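Local coordinates for protein macromomycin (PDB 2MCM) that binds non-covalently the cytotoxic, DNA-cleaving chromophore of the antibiotic auromomycin, at residues P2-N14 against D100-A112. Numbering follows the deposited sequence.
Sequences PGVTVTPATGLSN and DSGEGAAQAITFA
L12 and A112 are joined through their backbones: A112 N donates to L12 O at 2.8 Å. L12 N in turn gives a nearly straight bond to T110 O (3.0 Å). T110 N is hydrogen-bonded to A9 O at 3.0 Å. A water bridges L12 O and the C-terminal carboxylate of A112, which also forms a salt bridge with K89. The T110 hydroxyl receives a weak bond from G11 N.

Between strands 3-7 and 104-109 the link is a side chain, Q107. It holds its CG anti to the backbone N (chi1 175°) and continues extended, which carries the amide across to strand 3-7. There OE1 accepts V6 N at 2.9 Å, with the donor above the carbonyl plane. NE2 lies 3.4 Å from A9 CB and reaches V6 O through a water.

Apolar groups fill in between. V4 CG1 sits 3.9 Å from A105 CB, and V6 CG1 meets I109 CG2. L12 and I109 cross at about a right angle, while L12 CB touches F111 CD2 at 3.7 Å. S13 O approaches the F111 ring at its edge.

Strand 3-7 pairs with strand 16-23, and strand 104-109 with strand 93-98. The contact thus joins edges of two sheets. It brings the first and last strands of the chain side by side, and the segment after strand 3-7 meets the C-terminal tail, as in the immunoglobulin-like beta-sandwich of the neocarzinostatin family.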
loop_
_atom_site.group_PDB
_atom_site.type_symbol
_atom_site.label_atom_id
_atom_site.label_comp_id
_atom_site.label_asym_id
_atom_site.label_seq_id
_atom_site.Cartn_x
_atom_site.Cartn_y
_atom_site.Cartn_z
ATOM N N PRO A 2 -13.458 -4.815 -5.090
ATOM C CA PRO A 2 -12.559 -4.240 -4.084
ATOM C C PRO A 2 -12.797 -2.823 -3.677
ATOM O O PRO A 2 -12.963 -1.908 -4.496
ATOM C CB PRO A 2 -11.126 -4.453 -4.581
ATOM C CG PRO A 2 -11.250 -5.403 -5.721
ATOM C CD PRO A 2 -12.695 -5.395 -6.187
ATOM N N GLY A 3 -12.723 -2.616 -2.347
ATOM C CA GLY A 3 -12.851 -1.251 -1.802
ATOM C C GLY A 3 -11.850 -1.249 -0.578
ATOM O O GLY A 3 -11.717 -2.321 0.018
ATOM N N VAL A 4 -11.302 -0.088 -0.364
ATOM C CA VAL A 4 -10.340 -0.048 0.790
ATOM C C VAL A 4 -10.575 1.281 1.529
ATOM O O VAL A 4 -10.939 2.304 0.913
ATOM C CB VAL A 4 -8.891 -0.090 0.255
ATOM C CG1 VAL A 4 -8.474 1.259 -0.309
ATOM C CG2 VAL A 4 -7.926 -0.535 1.363
ATOM N N THR A 5 -10.315 1.252 2.800
ATOM C CA THR A 5 -10.355 2.437 3.652
ATOM C C THR A 5 -9.029 2.382 4.465
ATOM O O THR A 5 -8.650 1.274 4.843
ATOM C CB THR A 5 -11.596 2.300 4.623
ATOM O OG1 THR A 5 -11.679 3.707 5.123
ATOM C CG2 THR A 5 -11.463 1.322 5.735
ATOM N N VAL A 6 -8.364 3.480 4.564
ATOM C CA VAL A 6 -7.094 3.581 5.370
ATOM C C VAL A 6 -7.386 4.568 6.495
ATOM O O VAL A 6 -7.818 5.692 6.195
ATOM C CB VAL A 6 -5.977 4.030 4.492
ATOM C CG1 VAL A 6 -4.651 4.234 5.286
ATOM C CG2 VAL A 6 -5.687 3.120 3.301
ATOM N N THR A 7 -7.155 4.104 7.738
ATOM C CA THR A 7 -7.455 5.011 8.868
ATOM C C THR A 7 -6.318 5.077 9.874
ATOM O O THR A 7 -5.896 4.002 10.292
ATOM C CB THR A 7 -8.674 4.344 9.667
ATOM O OG1 THR A 7 -9.764 4.175 8.727
ATOM C CG2 THR A 7 -9.059 5.242 10.844
ATOM N N PRO A 8 -5.821 6.238 10.202
ATOM C CA PRO A 8 -6.202 7.531 9.639
ATOM C C PRO A 8 -5.504 7.631 8.260
ATOM O O PRO A 8 -4.621 6.796 7.945
ATOM C CB PRO A 8 -5.572 8.581 10.566
ATOM C CG PRO A 8 -4.592 7.861 11.422
ATOM C CD PRO A 8 -4.732 6.350 11.215
ATOM N N ALA A 9 -5.896 8.618 7.454
ATOM C CA ALA A 9 -5.224 8.744 6.127
ATOM C C ALA A 9 -4.612 10.108 5.910
ATOM O O ALA A 9 -3.914 10.297 4.886
ATOM C CB ALA A 9 -6.282 8.521 5.015
ATOM N N THR A 10 -4.752 11.110 6.766
ATOM C CA THR A 10 -4.196 12.462 6.582
ATOM C C THR A 10 -3.494 12.960 7.868
ATOM O O THR A 10 -3.879 12.437 8.920
ATOM C CB THR A 10 -5.370 13.508 6.281
ATOM O OG1 THR A 10 -6.331 13.364 7.383
ATOM C CG2 THR A 10 -6.061 13.199 4.945
ATOM N N GLY A 11 -2.601 13.896 7.681
ATOM C CA GLY A 11 -1.824 14.480 8.793
ATOM C C GLY A 11 -0.993 13.368 9.456
ATOM O O GLY A 11 -0.819 13.419 10.709
ATOM N N LEU A 12 -0.552 12.385 8.696
ATOM C CA LEU A 12 0.192 11.267 9.348
ATOM C C LEU A 12 1.588 11.727 9.691
ATOM O O LEU A 12 2.223 12.617 9.178
ATOM C CB LEU A 12 0.261 10.151 8.220
ATOM C CG LEU A 12 -1.084 9.601 7.815
ATOM C CD1 LEU A 12 -0.896 8.528 6.752
ATOM C CD2 LEU A 12 -1.902 8.969 8.982
ATOM N N SER A 13 2.101 10.894 10.694
ATOM C CA SER A 13 3.490 11.104 11.125
ATOM C C SER A 13 4.370 10.038 10.465
ATOM O O SER A 13 3.845 8.954 10.128
ATOM C CB SER A 13 3.584 10.728 12.644
ATOM O OG SER A 13 2.755 11.593 13.389
ATOM N N ASN A 14 5.639 10.261 10.395
ATOM C CA ASN A 14 6.628 9.301 9.919
ATOM C C ASN A 14 6.649 8.150 10.949
ATOM O O ASN A 14 6.763 8.455 12.181
ATOM C CB ASN A 14 8.007 9.986 9.838
ATOM C CG ASN A 14 9.009 9.003 9.314
ATOM O OD1 ASN A 14 8.843 8.336 8.279
ATOM N ND2 ASN A 14 10.164 8.898 9.991
ATOM N N ASP A 100 -1.650 -10.603 -7.419
ATOM C CA ASP A 100 -0.709 -10.769 -8.545
ATOM C C ASP A 100 -1.379 -10.412 -9.887
ATOM O O ASP A 100 -0.615 -10.193 -10.837
ATOM C CB ASP A 100 -0.120 -12.167 -8.547
ATOM C CG ASP A 100 0.843 -12.326 -7.344
ATOM O OD1 ASP A 100 1.539 -11.366 -7.003
ATOM O OD2 ASP A 100 0.926 -13.429 -6.769
ATOM N N SER A 101 -2.681 -10.313 -9.904
ATOM C CA SER A 101 -3.362 -9.934 -11.179
ATOM C C SER A 101 -3.709 -8.495 -11.193
ATOM O O SER A 101 -4.384 -7.982 -12.138
ATOM C CB SER A 101 -4.607 -10.789 -11.331
ATOM O OG SER A 101 -5.604 -10.257 -10.447
ATOM N N GLY A 102 -3.348 -7.714 -10.173
ATOM C CA GLY A 102 -3.652 -6.292 -10.183
ATOM C C GLY A 102 -5.027 -6.009 -9.647
ATOM O O GLY A 102 -5.421 -4.803 -9.593
ATOM N N GLU A 103 -5.742 -6.952 -9.134
ATOM C CA GLU A 103 -7.040 -6.725 -8.499
ATOM C C GLU A 103 -6.792 -6.084 -7.113
ATOM O O GLU A 103 -5.996 -6.640 -6.290
ATOM C CB GLU A 103 -7.706 -8.084 -8.246
ATOM C CG GLU A 103 -9.101 -7.926 -7.715
ATOM C CD GLU A 103 -9.829 -8.928 -6.938
ATOM O OE1 GLU A 103 -9.397 -9.883 -6.365
ATOM O OE2 GLU A 103 -11.076 -8.670 -7.028
ATOM N N GLY A 104 -7.421 -5.000 -6.741
ATOM C CA GLY A 104 -7.189 -4.376 -5.411
ATOM C C GLY A 104 -7.661 -2.941 -5.426
ATOM O O GLY A 104 -8.487 -2.532 -6.263
ATOM N N ALA A 105 -7.149 -2.171 -4.460
ATOM C CA ALA A 105 -7.564 -0.753 -4.383
ATOM C C ALA A 105 -6.532 -0.009 -3.539
ATOM O O ALA A 105 -5.742 -0.698 -2.810
ATOM C CB ALA A 105 -8.905 -0.743 -3.649
ATOM N N ALA A 106 -6.514 1.279 -3.574
ATOM C CA ALA A 106 -5.566 2.079 -2.821
ATOM C C ALA A 106 -6.222 3.401 -2.455
ATOM O O ALA A 106 -7.212 3.870 -3.052
ATOM C CB ALA A 106 -4.246 2.317 -3.565
ATOM N N GLN A 107 -5.709 4.033 -1.393
ATOM C CA GLN A 107 -6.192 5.331 -0.947
ATOM C C GLN A 107 -5.060 6.314 -0.808
ATOM O O GLN A 107 -4.009 5.929 -0.130
ATOM C CB GLN A 107 -6.979 5.215 0.343
ATOM C CG GLN A 107 -7.407 6.570 0.912
ATOM C CD GLN A 107 -8.329 6.403 2.084
ATOM O OE1 GLN A 107 -8.887 5.389 2.466
ATOM N NE2 GLN A 107 -8.641 7.529 2.727
ATOM N N ALA A 108 -5.023 7.486 -1.351
ATOM C CA ALA A 108 -3.945 8.484 -1.234
ATOM C C ALA A 108 -3.904 8.919 0.281
ATOM O O ALA A 108 -4.934 8.978 0.936
ATOM C CB ALA A 108 -4.397 9.668 -2.122
ATOM N N ILE A 109 -2.629 9.080 0.710
ATOM C CA ILE A 109 -2.504 9.486 2.160
ATOM C C ILE A 109 -1.645 10.741 2.137
ATOM O O ILE A 109 -0.905 11.048 1.190
ATOM C CB ILE A 109 -1.835 8.310 2.955
ATOM C CG1 ILE A 109 -0.468 8.051 2.301
ATOM C CG2 ILE A 109 -2.770 7.112 3.085
ATOM C CD1 ILE A 109 0.361 6.980 3.161
ATOM N N THR A 110 -1.708 11.492 3.268
ATOM C CA THR A 110 -0.893 12.689 3.354
ATOM C C THR A 110 -0.231 12.736 4.761
ATOM O O THR A 110 -0.821 12.246 5.702
ATOM C CB THR A 110 -1.701 14.013 3.175
ATOM O OG1 THR A 110 -2.575 14.168 4.300
ATOM C CG2 THR A 110 -2.567 14.011 1.873
ATOM N N PHE A 111 0.908 13.365 4.760
ATOM C CA PHE A 111 1.691 13.504 6.020
ATOM C C PHE A 111 1.692 14.963 6.456
ATOM O O PHE A 111 1.773 15.897 5.653
ATOM C CB PHE A 111 3.147 13.097 5.717
ATOM C CG PHE A 111 3.241 11.602 5.469
ATOM C CD1 PHE A 111 3.040 11.094 4.202
ATOM C CD2 PHE A 111 3.463 10.728 6.505
ATOM C CE1 PHE A 111 3.084 9.699 3.995
ATOM C CE2 PHE A 111 3.543 9.331 6.333
ATOM C CZ PHE A 111 3.376 8.826 5.052
ATOM N N ALA A 112 1.718 15.040 7.771
ATOM C CA ALA A 112 1.772 16.390 8.427
ATOM C C ALA A 112 3.093 17.063 8.162
ATOM O O ALA A 112 2.959 18.336 8.068
ATOM C CB ALA A 112 1.496 16.137 9.905
ATOM O OXT ALA A 112 4.162 16.444 8.046
HETATM O O HOH W 1 -9.871 7.657 5.764
HETATM O O HOH W 2 4.740 14.026 9.037
#